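Local coordinates for anopheles Plasmodium-responsive Leucine-rich repeat protein 1B (Anopheles gambiae, PDB 4XGO) that probably takes part in the mosquito's response to Plasmodium and interacts with LRIM1, this chain being its leucine-rich repeat domain, at residues P95-M100 with Q116-L121; I110-F115 with L131-L136; Q122-S127 with P140-V145; I159-L164 with V180-L185. All blocks are in the same frame, centred on the assembly; numbering follows the deposited sequence.

Interaction 1 of 4, residues P95-M100 with Q116-L121; sequences PKLTMM and QATTAL. Unlike the reference sequence in segment 95-100: M100 (reference Leu).
L121 and L97 meet on the buried side of this contact, where two successive turns lie against each other. L121 puts its CD1 methyl over the backbone of the preceding turn, 3.7 Å from T98 O, and the same methyl touches M100 CB at 4.1 Å. With CG anti to the backbone N (chi1 180°), the branch is carried back toward 95-100. Next to it, L97 and T118 run side by side and point the same way, the L97 CD2 methyl lying 4.0 Å from T118 CG2. T118 OG1 does not join this apolar row; it bonds to F115 O. The backbones also come close here: L121 CA makes a CA-H...O contact with L97 O at 3.4 Å. The L121 N-H is used instead within its own segment, reaching T118 O at 3.2 Å and closing a type I turn from T118 to L121. The solvent side lacks such interlocking side chains and has scattered contacts of carbon with backbone oxygen. There P95 CA approaches A117 O at 3.6 Å, another CA-H...O contact, and T98 CG2 lies 3.8 Å from A120 O, while T98 OG1 turns to T74 O. L97 and L121 hold the same place in consecutive leucine-rich repeats, the leucine that enters the core just ahead of the short strand. Strand 99-101, into which the first segment runs, lies between strands 75-77 and 123-125; T98 bonds through its backbone to T74 on one side and to Q122 and N123 on the other, and M100 packs on F91, F115 and L124.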
loop_
_atom_site.group_PDB
_atom_site.type_symbol
_atom_site.label_atom_id
_atom_site.label_comp_id
_atom_site.label_asym_id
_atom_site.label_seq_id
_atom_site.Cartn_x
_atom_site.Cartn_y
_atom_site.Cartn_z
ATOM N N PRO A 95 -23.419 9.954 20.737
ATOM C CA PRO A 95 -24.673 9.919 19.971
ATOM C C PRO A 95 -24.747 10.873 18.790
ATOM O O PRO A 95 -25.657 10.735 17.959
ATOM C CB PRO A 95 -25.736 10.279 21.024
ATOM C CG PRO A 95 -24.999 11.109 22.000
ATOM C CD PRO A 95 -23.627 10.513 22.085
ATOM N N LYS A 96 -23.816 11.824 18.725
ATOM C CA LYS A 96 -23.821 12.826 17.679
ATOM C C LYS A 96 -23.004 12.388 16.480
ATOM O O LYS A 96 -22.929 13.137 15.528
ATOM C CB LYS A 96 -23.288 14.179 18.179
ATOM C CG LYS A 96 -23.921 14.670 19.479
ATOM C CD LYS A 96 -25.428 14.814 19.371
ATOM C CE LYS A 96 -26.042 15.339 20.673
ATOM N NZ LYS A 96 -25.361 16.567 21.166
ATOM N N LEU A 97 -22.416 11.187 16.526
ATOM C CA LEU A 97 -21.525 10.726 15.452
ATOM C C LEU A 97 -22.274 10.638 14.142
ATOM O O LEU A 97 -23.289 9.941 14.062
ATOM C CB LEU A 97 -20.962 9.354 15.808
ATOM C CG LEU A 97 -19.794 8.823 15.001
ATOM C CD1 LEU A 97 -18.537 9.663 15.161
ATOM C CD2 LEU A 97 -19.544 7.390 15.429
ATOM N N THR A 98 -21.761 11.310 13.115
ATOM C CA THR A 98 -22.352 11.279 11.771
ATOM C C THR A 98 -21.473 10.607 10.720
ATOM O O THR A 98 -22.001 10.143 9.708
ATOM C CB THR A 98 -22.739 12.677 11.268
ATOM O OG1 THR A 98 -21.557 13.454 10.974
ATOM C CG2 THR A 98 -23.589 13.375 12.319
ATOM N N MET A 99 -20.159 10.599 10.950
ATOM C CA MET A 99 -19.196 9.978 10.040
ATOM C C MET A 99 -18.164 9.219 10.837
ATOM O O MET A 99 -17.554 9.755 11.774
ATOM C CB MET A 99 -18.473 11.015 9.177
ATOM C CG MET A 99 -17.280 10.428 8.418
ATOM S SD MET A 99 -16.619 11.585 7.227
ATOM C CE MET A 99 -17.917 11.630 6.000
ATOM N N MET A 100 -17.957 7.966 10.459
ATOM C CA MET A 100 -16.970 7.137 11.108
ATOM C C MET A 100 -16.210 6.402 10.024
ATOM O O MET A 100 -16.817 5.665 9.232
ATOM C CB MET A 100 -17.650 6.168 12.081
ATOM C CG MET A 100 -16.752 5.683 13.207
ATOM S SD MET A 100 -15.504 4.512 12.668
ATOM C CE MET A 100 -16.447 3.016 12.427
ATOM N N GLN A 116 -25.698 1.161 18.176
ATOM C CA GLN A 116 -27.018 1.361 18.798
ATOM C C GLN A 116 -27.305 2.815 19.155
ATOM O O GLN A 116 -28.410 3.295 18.911
ATOM C CB GLN A 116 -27.186 0.498 20.061
ATOM C CG GLN A 116 -28.406 0.895 20.890
ATOM C CD GLN A 116 -28.787 -0.130 21.943
ATOM O OE1 GLN A 116 -27.924 -0.663 22.651
ATOM N NE2 GLN A 116 -30.086 -0.394 22.070
ATOM N N ALA A 117 -26.316 3.507 19.715
ATOM C CA ALA A 117 -26.507 4.868 20.215
ATOM C C ALA A 117 -26.275 5.905 19.131
ATOM O O ALA A 117 -26.717 7.052 19.261
ATOM C CB ALA A 117 -25.585 5.128 21.393
ATOM N N THR A 118 -25.588 5.504 18.057
ATOM C CA THR A 118 -25.247 6.432 16.988
ATOM C C THR A 118 -26.360 6.525 15.961
ATOM O O THR A 118 -26.183 6.162 14.783
ATOM C CB THR A 118 -23.916 6.060 16.318
ATOM O OG1 THR A 118 -24.013 4.774 15.681
ATOM C CG2 THR A 118 -22.802 6.047 17.354
ATOM N N THR A 119 -27.484 7.090 16.393
ATOM C CA THR A 119 -28.697 7.134 15.578
ATOM C C THR A 119 -28.693 8.240 14.514
ATOM O O THR A 119 -29.692 8.424 13.800
ATOM C CB THR A 119 -29.963 7.220 16.472
ATOM O OG1 THR A 119 -29.877 8.349 17.336
ATOM C CG2 THR A 119 -30.103 5.954 17.296
ATOM N N ALA A 120 -27.589 8.977 14.410
ATOM C CA ALA A 120 -27.410 9.966 13.354
ATOM C C ALA A 120 -26.281 9.586 12.412
ATOM O O ALA A 120 -25.868 10.415 11.596
ATOM C CB ALA A 120 -27.105 11.332 13.944
ATOM N N LEU A 121 -25.767 8.365 12.533
ATOM C CA LEU A 121 -24.627 7.950 11.714
ATOM C C LEU A 121 -25.032 7.850 10.241
ATOM O O LEU A 121 -25.873 7.026 9.874
ATOM C CB LEU A 121 -24.061 6.615 12.216
ATOM C CG LEU A 121 -22.845 6.031 11.456
ATOM C CD1 LEU A 121 -21.650 6.945 11.563
ATOM C CD2 LEU A 121 -22.485 4.643 11.963
#

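Interaction 2 of 4, residues I110-F115 with L131-L136; sequences IEDDTF and LTHVDL
H133 extends its ring away from the backbone N (CG anti to it, chi1 179°), while D112 keeps its carboxylate carbon beside its own N; the two side chains then cross at about a right angle, with NE2 facing OD1. The resulting H133 NE2 to D112 OD1 hydrogen bond is 2.7 Å long and nearly straight at 170°. OD1 lies in the ring plane and is met on its syn side, somewhat out of the carboxylate plane, since the two flat groups are turned 27° apart. OD1 is gripped twice: water 1 donates to it and also to I110 O, at 2.6 Å from that oxygen, and accepts the D135 N-H at 2.9 Å. At the other end of the ring, H133 ND1 bonds to a glycerol probably left from crystallisation. The D112 and D135 carboxylates approach to 4.5 Å between their OD2 atoms, bridged by water 2, which donates to D112 OD2 and only weakly to D135 OD2. Beneath this polar rim the I110 N-H bonds to H133 O at 3.0 Å. I110 and V134 lie side by side, I110 CB 3.8 Å from V134 CG2, and L131 CD2 reaches I110 CG1 at 4.0 Å. I110 and V134 occupy equivalent places three residues after a core leucine in adjacent repeats. Such loops beyond the strands, apolar within and polar at the rim, are one of the ways successive repeats stack in a leucine-rich repeat solenoid.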
loop_
_atom_site.group_PDB
_atom_site.type_symbol
_atom_site.label_atom_id
_atom_site.label_comp_id
_atom_site.label_asym_id
_atom_site.label_seq_id
_atom_site.Cartn_x
_atom_site.Cartn_y
_atom_site.Cartn_z
ATOM N N ILE A 110 -17.896 -6.509 13.133
ATOM C CA ILE A 110 -18.586 -5.427 13.828
ATOM C C ILE A 110 -19.774 -6.048 14.519
ATOM O O ILE A 110 -20.693 -6.524 13.845
ATOM C CB ILE A 110 -19.158 -4.379 12.852
ATOM C CG1 ILE A 110 -18.057 -3.754 11.999
ATOM C CG2 ILE A 110 -19.951 -3.315 13.609
ATOM C CD1 ILE A 110 -17.010 -2.988 12.755
ATOM N N GLU A 111 -19.781 -6.037 15.850
ATOM C CA GLU A 111 -20.904 -6.630 16.593
ATOM C C GLU A 111 -22.168 -5.790 16.458
ATOM O O GLU A 111 -22.118 -4.577 16.255
ATOM C CB GLU A 111 -20.564 -6.827 18.067
ATOM C CG GLU A 111 -19.298 -7.638 18.319
ATOM C CD GLU A 111 -19.304 -9.007 17.662
ATOM O OE1 GLU A 111 -20.390 -9.582 17.365
ATOM O OE2 GLU A 111 -18.201 -9.523 17.447
ATOM N N ASP A 112 -23.309 -6.454 16.583
ATOM C CA ASP A 112 -24.595 -5.847 16.275
ATOM C C ASP A 112 -24.985 -4.641 17.148
ATOM O O ASP A 112 -25.783 -3.833 16.705
ATOM C CB ASP A 112 -25.708 -6.900 16.298
ATOM C CG ASP A 112 -25.609 -7.892 15.154
ATOM O OD1 ASP A 112 -24.696 -7.793 14.285
ATOM O OD2 ASP A 112 -26.487 -8.783 15.107
ATOM N N ASP A 113 -24.433 -4.515 18.357
ATOM C CA ASP A 113 -24.757 -3.363 19.230
ATOM C C ASP A 113 -23.806 -2.154 19.058
ATOM O O ASP A 113 -23.978 -1.120 19.698
ATOM C CB ASP A 113 -24.888 -3.792 20.703
ATOM C CG ASP A 113 -23.596 -4.354 21.304
ATOM O OD1 ASP A 113 -22.561 -4.464 20.611
ATOM O OD2 ASP A 113 -23.642 -4.721 22.507
ATOM N N THR A 114 -22.839 -2.270 18.151
ATOM C CA THR A 114 -21.786 -1.264 18.008
ATOM C C THR A 114 -22.384 0.126 17.761
ATOM O O THR A 114 -21.953 1.119 18.375
ATOM C CB THR A 114 -20.818 -1.651 16.866
ATOM O OG1 THR A 114 -20.214 -2.913 17.172
ATOM C CG2 THR A 114 -19.720 -0.622 16.700
ATOM N N PHE A 115 -23.400 0.190 16.902
ATOM C CA PHE A 115 -23.973 1.468 16.468
ATOM C C PHE A 115 -25.374 1.751 17.024
ATOM O O PHE A 115 -26.140 2.522 16.437
ATOM C CB PHE A 115 -23.943 1.523 14.929
ATOM C CG PHE A 115 -22.554 1.472 14.358
ATOM C CD1 PHE A 115 -21.672 2.535 14.541
ATOM C CD2 PHE A 115 -22.114 0.371 13.632
ATOM C CE1 PHE A 115 -20.392 2.498 14.024
ATOM C CE2 PHE A 115 -20.831 0.330 13.118
ATOM C CZ PHE A 115 -19.969 1.392 13.313
ATOM N N LEU A 131 -13.518 -8.103 7.213
ATOM C CA LEU A 131 -14.828 -8.250 7.826
ATOM C C LEU A 131 -15.577 -9.456 7.296
ATOM O O LEU A 131 -15.741 -9.595 6.091
ATOM C CB LEU A 131 -15.669 -7.006 7.612
ATOM C CG LEU A 131 -15.207 -5.810 8.455
ATOM C CD1 LEU A 131 -15.950 -4.580 7.970
ATOM C CD2 LEU A 131 -15.474 -6.071 9.933
ATOM N N THR A 132 -16.040 -10.306 8.212
ATOM C CA THR A 132 -16.947 -11.394 7.849
ATOM C C THR A 132 -18.365 -11.159 8.352
ATOM O O THR A 132 -19.286 -11.900 7.999
ATOM C CB THR A 132 -16.448 -12.713 8.443
ATOM O OG1 THR A 132 -16.302 -12.561 9.859
ATOM C CG2 THR A 132 -15.118 -13.103 7.807
ATOM N N HIS A 133 -18.541 -10.163 9.213
ATOM C CA HIS A 133 -19.839 -9.833 9.727
ATOM C C HIS A 133 -19.947 -8.338 9.992
ATOM O O HIS A 133 -19.126 -7.779 10.710
ATOM C CB HIS A 133 -20.084 -10.564 11.050
ATOM C CG HIS A 133 -21.410 -10.251 11.661
ATOM N ND1 HIS A 133 -22.574 -10.883 11.267
ATOM C CD2 HIS A 133 -21.773 -9.339 12.591
ATOM C CE1 HIS A 133 -23.589 -10.402 11.967
ATOM N NE2 HIS A 133 -23.131 -9.458 12.767
ATOM N N VAL A 134 -20.967 -7.724 9.403
ATOM C CA VAL A 134 -21.434 -6.412 9.788
ATOM C C VAL A 134 -22.894 -6.281 9.350
ATOM O O VAL A 134 -23.192 -6.366 8.154
ATOM C CB VAL A 134 -20.570 -5.256 9.236
ATOM C CG1 VAL A 134 -20.416 -5.325 7.725
ATOM C CG2 VAL A 134 -21.157 -3.924 9.683
ATOM N N ASP A 135 -23.794 -6.108 10.314
ATOM C CA ASP A 135 -25.222 -5.970 10.002
ATOM C C ASP A 135 -25.575 -4.498 9.827
ATOM O O ASP A 135 -25.988 -3.815 10.779
ATOM C CB ASP A 135 -26.113 -6.612 11.078
ATOM C CG ASP A 135 -27.590 -6.637 10.670
ATOM O OD1 ASP A 135 -27.956 -5.956 9.693
ATOM O OD2 ASP A 135 -28.396 -7.351 11.319
ATOM N N LEU A 136 -25.392 -4.009 8.599
ATOM C CA LEU A 136 -25.654 -2.609 8.282
ATOM C C LEU A 136 -27.134 -2.262 8.390
ATOM O O LEU A 136 -27.485 -1.111 8.640
ATOM C CB LEU A 136 -25.164 -2.274 6.858
ATOM C CG LEU A 136 -23.690 -2.527 6.558
ATOM C CD1 LEU A 136 -23.443 -2.520 5.043
ATOM C CD2 LEU A 136 -22.831 -1.493 7.282
HETATM O O HOH W 1 -23.080 -5.826 13.107
HETATM O O HOH W 2 -26.914 -10.086 12.691
#

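Interaction 3 of 4, residues Q122-S127 with P140-V145; sequences QNLQLS and PSLFHV. With NAG (2-acetamido-2-deoxy-beta-D-glucopyranose), chain C.
The first residues of strands 123-125 and 144-146 run parallel, 25° apart in direction, with N123 paired to H144 and L124 to V145. Q122 O receives two N-H groups from the neighbouring turn: F143 N at 2.8 Å, in the carbonyl plane on a lone pair, and H144 N at 3.0 Å, nearly in line with the C=O bond. L124 N returns the favour to H144 O at 3.1 Å, and N123 CA adds a CA-H...O contact to that same oxygen. Side chains then sort onto two faces. On the buried one, L142 has CG beside its backbone N and anti to the carbonyl carbon (chi1 -70°), and its CD2 methyl lies 3.8 Å from L124 CB. The opposite face carries N123 and H144, which point the same way; in the modelled conformer of N123, one of two, OD1 comes 3.3 Å from H144 CB, the amide standing nearly upright to the ring. H144 NE2 reaches outward to E162 OE1 in a weak hydrogen bond. At the exposed end Q122 and F143 cross obliquely: Q122 CG sits 3.7 Å from S141 O, and OE1 lies 3.9 Å from F143 CB. S141 OG is bonded to L121 O. Past the strand, S127 approaches a sugar of the glycan attached to the protein. The bonds linking the strands all come from the main chain and the leucines pack on the buried face, so the pairing depends little on N123 and H144, whose side chains make no hydrogen bond to each other.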
loop_
_atom_site.group_PDB
_atom_site.type_symbol
_atom_site.label_atom_id
_atom_site.label_comp_id
_atom_site.label_asym_id
_atom_site.label_seq_id
_atom_site.Cartn_x
_atom_site.Cartn_y
_atom_site.Cartn_z
ATOM N N GLN A 122 -24.441 8.684 9.386
ATOM C CA GLN A 122 -24.828 8.700 7.983
ATOM C C GLN A 122 -23.772 8.163 7.041
ATOM O O GLN A 122 -24.117 7.667 5.981
ATOM C CB GLN A 122 -25.169 10.119 7.526
ATOM C CG GLN A 122 -26.426 10.683 8.137
ATOM C CD GLN A 122 -26.976 11.851 7.345
ATOM O OE1 GLN A 122 -26.606 12.071 6.180
ATOM N NE2 GLN A 122 -27.838 12.622 7.978
ATOM N N ASN A 123 -22.502 8.299 7.411
ATOM C CA ASN A 123 -21.396 7.951 6.528
ATOM C C ASN A 123 -20.473 6.975 7.243
ATOM O O ASN A 123 -19.908 7.303 8.277
ATOM C CB ASN A 123 -20.655 9.216 6.094
ATOM C CG ASN A 123 -21.566 10.204 5.378
ATOM O OD1 ASN A 123 -21.925 10.013 4.213
ATOM N ND2 ASN A 123 -21.940 11.270 6.069
ATOM N N LEU A 124 -20.345 5.777 6.674
ATOM C CA LEU A 124 -19.600 4.714 7.303
ATOM C C LEU A 124 -18.631 4.109 6.281
ATOM O O LEU A 124 -19.054 3.630 5.211
ATOM C CB LEU A 124 -20.558 3.658 7.833
ATOM C CG LEU A 124 -19.948 2.437 8.505
ATOM C CD1 LEU A 124 -19.051 2.809 9.674
ATOM C CD2 LEU A 124 -21.055 1.496 8.955
ATOM N N GLN A 125 -17.351 4.150 6.627
ATOM C CA GLN A 125 -16.284 3.681 5.751
ATOM C C GLN A 125 -15.522 2.583 6.464
ATOM O O GLN A 125 -14.868 2.843 7.487
ATOM C CB GLN A 125 -15.335 4.828 5.433
ATOM C CG GLN A 125 -15.993 5.996 4.730
ATOM C CD GLN A 125 -16.474 5.626 3.361
ATOM O OE1 GLN A 125 -15.707 5.098 2.545
ATOM N NE2 GLN A 125 -17.758 5.892 3.085
ATOM N N LEU A 126 -15.640 1.358 5.947
ATOM C CA LEU A 126 -15.022 0.176 6.518
ATOM C C LEU A 126 -14.278 -0.637 5.462
ATOM O O LEU A 126 -14.016 -1.841 5.671
ATOM C CB LEU A 126 -16.093 -0.702 7.165
ATOM C CG LEU A 126 -16.763 -0.111 8.415
ATOM C CD1 LEU A 126 -17.930 -0.955 8.877
ATOM C CD2 LEU A 126 -15.750 0.066 9.524
ATOM N N SER A 127 -13.915 0.005 4.351
ATOM C CA SER A 127 -13.254 -0.718 3.278
ATOM C C SER A 127 -11.885 -1.245 3.725
ATOM O O SER A 127 -11.248 -0.688 4.600
ATOM C CB SER A 127 -13.108 0.165 2.042
ATOM O OG SER A 127 -12.158 1.182 2.282
ATOM N N PRO A 140 -30.418 2.418 10.376
ATOM C CA PRO A 140 -31.262 3.064 9.363
ATOM C C PRO A 140 -30.909 4.510 8.989
ATOM O O PRO A 140 -31.399 5.017 7.970
ATOM C CB PRO A 140 -32.683 2.949 9.958
ATOM C CG PRO A 140 -32.476 2.792 11.405
ATOM C CD PRO A 140 -31.185 2.079 11.598
ATOM N N SER A 141 -30.038 5.148 9.768
ATOM C CA SER A 141 -29.579 6.491 9.473
ATOM C C SER A 141 -28.573 6.493 8.323
ATOM O O SER A 141 -28.271 7.549 7.774
ATOM C CB SER A 141 -28.961 7.138 10.725
ATOM O OG SER A 141 -27.971 6.314 11.319
ATOM N N LEU A 142 -28.048 5.328 7.950
ATOM C CA LEU A 142 -26.973 5.308 6.922
ATOM C C LEU A 142 -27.422 5.859 5.577
ATOM O O LEU A 142 -28.512 5.566 5.099
ATOM C CB LEU A 142 -26.391 3.899 6.741
ATOM C CG LEU A 142 -25.559 3.377 7.906
ATOM C CD1 LEU A 142 -25.215 1.905 7.714
ATOM C CD2 LEU A 142 -24.281 4.180 8.145
ATOM N N PHE A 143 -26.558 6.686 4.988
ATOM C CA PHE A 143 -26.803 7.339 3.713
ATOM C C PHE A 143 -25.744 6.896 2.692
ATOM O O PHE A 143 -26.073 6.645 1.530
ATOM C CB PHE A 143 -26.764 8.857 3.918
ATOM C CG PHE A 143 -27.043 9.654 2.676
ATOM C CD1 PHE A 143 -28.303 9.649 2.099
ATOM C CD2 PHE A 143 -26.054 10.454 2.116
ATOM C CE1 PHE A 143 -28.554 10.377 0.949
ATOM C CE2 PHE A 143 -26.300 11.194 0.970
ATOM C CZ PHE A 143 -27.558 11.159 0.396
ATOM N N HIS A 144 -24.475 6.867 3.117
ATOM C CA HIS A 144 -23.354 6.475 2.241
ATOM C C HIS A 144 -22.537 5.443 2.992
ATOM O O HIS A 144 -22.100 5.710 4.116
ATOM C CB HIS A 144 -22.440 7.662 1.935
ATOM C CG HIS A 144 -22.913 8.534 0.827
ATOM N ND1 HIS A 144 -22.092 9.466 0.234
ATOM C CD2 HIS A 144 -24.098 8.605 0.177
ATOM C CE1 HIS A 144 -22.762 10.091 -0.718
ATOM N NE2 HIS A 144 -23.983 9.586 -0.769
ATOM N N VAL A 145 -22.343 4.265 2.393
ATOM C CA VAL A 145 -21.658 3.188 3.046
ATOM C C VAL A 145 -20.636 2.529 2.105
ATOM O O VAL A 145 -20.940 2.265 0.943
ATOM C CB VAL A 145 -22.655 2.107 3.500
ATOM C CG1 VAL A 145 -21.896 0.953 4.110
ATOM C CG2 VAL A 145 -23.653 2.684 4.511
HETATM C C1 NAG C . -14.894 2.530 -1.461
HETATM C C2 NAG C . -14.879 3.589 -2.563
HETATM C C3 NAG C . -13.807 3.248 -3.603
HETATM C C4 NAG C . -12.448 3.068 -2.946
HETATM C C5 NAG C . -12.583 2.130 -1.741
HETATM C C6 NAG C . -11.263 2.097 -0.966
HETATM C C7 NAG C . -16.752 4.671 -3.680
HETATM C C8 NAG C . -18.024 4.525 -4.452
HETATM N N2 NAG C . -16.127 3.576 -3.272
HETATM O O3 NAG C . -13.760 4.227 -4.628
HETATM O O4 NAG C . -11.554 2.404 -3.848
HETATM O O5 NAG C . -13.620 2.538 -0.862
HETATM O O6 NAG C . -10.711 0.826 -1.253
HETATM O O7 NAG C . -16.322 5.790 -3.439
#

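Interaction 4 of 4, residues I159-L164 with V180-L185; sequences IAVEEL and VELTIL
E162 O is the hub between these two turns, accepting T183 N at 2.9 Å from a position tilted out of the carbonyl plane and I184 N at 3.2 Å within that plane. Two residues on, L164 N bonds to I184 O at 3.0 Å with an angle of 166°, so E163 pairs with I184 and L164 with L185 as parallel strands. E163, extended with CG anti to its backbone N (chi1 176°), lies alongside I184 and brings OE2 to 3.5 Å from the CG2 methyl. E162 bends at chi2 across T183, its OE2 3.4 Å from T183 CB. On the buried side L182 CD1 rests 3.6 Å from E162 O, and L185 CD1 comes 4.2 Å from L164 CB. Further out lie groups that probably help to hold these turns in place. T183 OG1 donates to E181 O at 2.9 Å, tying the 180-185 turn to itself. N179 spans both turns, taking the L182 N-H on OD1 and giving ND2 to V161 O. A glycan sugar touches E163 on the face it shares with I184. Strand 163-165 is thus flanked by 144-146, where V161 and L164 pack on V145, and by 184-186; just ahead of the latter, T183 bonds through its backbone to V205, leading on to strand 206-208.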
loop_
_atom_site.group_PDB
_atom_site.type_symbol
_atom_site.label_atom_id
_atom_site.label_comp_id
_atom_site.label_asym_id
_atom_site.label_seq_id
_atom_site.Cartn_x
_atom_site.Cartn_y
_atom_site.Cartn_z
ATOM N N ILE A 159 -32.374 0.495 5.173
ATOM C CA ILE A 159 -33.635 0.883 4.541
ATOM C C ILE A 159 -33.554 2.137 3.672
ATOM O O ILE A 159 -34.377 2.324 2.779
ATOM C CB ILE A 159 -34.738 1.050 5.616
ATOM C CG1 ILE A 159 -36.132 0.972 4.981
ATOM C CG2 ILE A 159 -34.534 2.329 6.427
ATOM C CD1 ILE A 159 -37.211 0.681 5.990
ATOM N N ALA A 160 -32.587 3.003 3.942
ATOM C CA ALA A 160 -32.525 4.306 3.263
ATOM C C ALA A 160 -31.138 4.726 2.790
ATOM O O ALA A 160 -30.922 5.896 2.492
ATOM C CB ALA A 160 -33.103 5.381 4.176
ATOM N N VAL A 161 -30.197 3.792 2.718
ATOM C CA VAL A 161 -28.888 4.095 2.141
ATOM C C VAL A 161 -29.051 4.466 0.666
ATOM O O VAL A 161 -29.826 3.835 -0.066
ATOM C CB VAL A 161 -27.872 2.935 2.355
ATOM C CG1 VAL A 161 -28.334 1.638 1.706
ATOM C CG2 VAL A 161 -26.494 3.310 1.838
ATOM N N GLU A 162 -28.341 5.518 0.260
ATOM C CA GLU A 162 -28.432 6.073 -1.088
ATOM C C GLU A 162 -27.299 5.554 -1.967
ATOM O O GLU A 162 -27.480 5.353 -3.164
ATOM C CB GLU A 162 -28.379 7.607 -1.028
ATOM C CG GLU A 162 -28.506 8.314 -2.376
ATOM C CD GLU A 162 -27.175 8.603 -3.070
ATOM O OE1 GLU A 162 -26.127 8.649 -2.400
ATOM O OE2 GLU A 162 -27.170 8.799 -4.315
ATOM N N GLU A 163 -26.120 5.376 -1.388
ATOM C CA GLU A 163 -25.003 4.829 -2.136
ATOM C C GLU A 163 -24.286 3.795 -1.291
ATOM O O GLU A 163 -23.920 4.064 -0.144
ATOM C CB GLU A 163 -24.027 5.924 -2.591
ATOM C CG GLU A 163 -22.802 5.358 -3.283
ATOM C CD GLU A 163 -22.005 6.363 -4.114
ATOM O OE1 GLU A 163 -22.149 7.614 -3.910
ATOM O OE2 GLU A 163 -21.193 5.880 -4.956
ATOM N N LEU A 164 -24.074 2.622 -1.876
ATOM C CA LEU A 164 -23.466 1.521 -1.171
ATOM C C LEU A 164 -22.449 0.810 -2.043
ATOM O O LEU A 164 -22.779 0.375 -3.140
ATOM C CB LEU A 164 -24.532 0.544 -0.692
ATOM C CG LEU A 164 -24.073 -0.753 -0.033
ATOM C CD1 LEU A 164 -23.136 -0.531 1.124
ATOM C CD2 LEU A 164 -25.291 -1.505 0.465
ATOM N N VAL A 180 -36.233 2.467 -1.398
ATOM C CA VAL A 180 -36.494 3.236 -2.622
ATOM C C VAL A 180 -35.485 4.358 -2.844
ATOM O O VAL A 180 -35.483 4.979 -3.900
ATOM C CB VAL A 180 -37.933 3.829 -2.634
ATOM C CG1 VAL A 180 -38.939 2.777 -2.193
ATOM C CG2 VAL A 180 -38.045 5.077 -1.765
ATOM N N GLU A 181 -34.634 4.619 -1.851
ATOM C CA GLU A 181 -33.632 5.672 -1.953
ATOM C C GLU A 181 -32.325 5.228 -2.595
ATOM O O GLU A 181 -31.575 6.072 -3.085
ATOM C CB GLU A 181 -33.323 6.248 -0.569
ATOM C CG GLU A 181 -34.509 6.958 0.073
ATOM C CD GLU A 181 -34.976 8.145 -0.741
ATOM O OE1 GLU A 181 -36.206 8.306 -0.902
ATOM O OE2 GLU A 181 -34.108 8.911 -1.230
ATOM N N LEU A 182 -32.044 3.927 -2.556
ATOM C CA LEU A 182 -30.769 3.395 -3.068
ATOM C C LEU A 182 -30.616 3.686 -4.562
ATOM O O LEU A 182 -31.424 3.240 -5.383
ATOM C CB LEU A 182 -30.661 1.898 -2.817
ATOM C CG LEU A 182 -29.355 1.209 -3.232
ATOM C CD1 LEU A 182 -28.154 1.842 -2.543
ATOM C CD2 LEU A 182 -29.387 -0.293 -2.958
ATOM N N THR A 183 -29.551 4.408 -4.881
ATOM C CA THR A 183 -29.313 5.004 -6.196
ATOM C C THR A 183 -28.101 4.371 -6.878
ATOM O O THR A 183 -28.145 4.074 -8.070
ATOM C CB THR A 183 -29.108 6.538 -6.027
ATOM O OG1 THR A 183 -30.331 7.120 -5.536
ATOM C CG2 THR A 183 -28.729 7.221 -7.315
ATOM N N ILE A 184 -27.015 4.196 -6.131
ATOM C CA ILE A 184 -25.784 3.638 -6.665
ATOM C C ILE A 184 -25.427 2.411 -5.840
ATOM O O ILE A 184 -25.254 2.519 -4.633
ATOM C CB ILE A 184 -24.648 4.672 -6.588
ATOM C CG1 ILE A 184 -24.999 5.910 -7.433
ATOM C CG2 ILE A 184 -23.343 4.070 -7.063
ATOM C CD1 ILE A 184 -24.002 7.041 -7.306
ATOM N N LEU A 185 -25.316 1.263 -6.505
ATOM C CA LEU A 185 -24.961 0.000 -5.859
ATOM C C LEU A 185 -23.790 -0.661 -6.600
ATOM O O LEU A 185 -23.914 -1.062 -7.786
ATOM C CB LEU A 185 -26.150 -0.949 -5.843
ATOM C CG LEU A 185 -25.984 -2.306 -5.165
ATOM C CD1 LEU A 185 -25.554 -2.144 -3.724
ATOM C CD2 LEU A 185 -27.293 -3.083 -5.275
HETATM O O HOH W 3 -36.109 4.018 1.615
#

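From the N terminus, segment 95-100 comes first, then 110-115; 116-121 closes interaction 1 while the loop of interaction 2 is still open. Segment 122-127 then opens interaction 3 before 131-136 closes interaction 2, so interaction 2 crosses both of its neighbours, and 140-145 closes interaction 3. Interaction 4 follows in series, closing a separate loop between 159-164 and 180-185. Interactions 1, 3 and 4 join successive turns at the strand side, whereas interaction 2 stacks the returning loops. They meet in the core, where F115 touches L121 and M100, and L136 touches L124 and V145. F143 and V145 bond to the 159-164 backbone, linking interactions 3 and 4 along the solenoid.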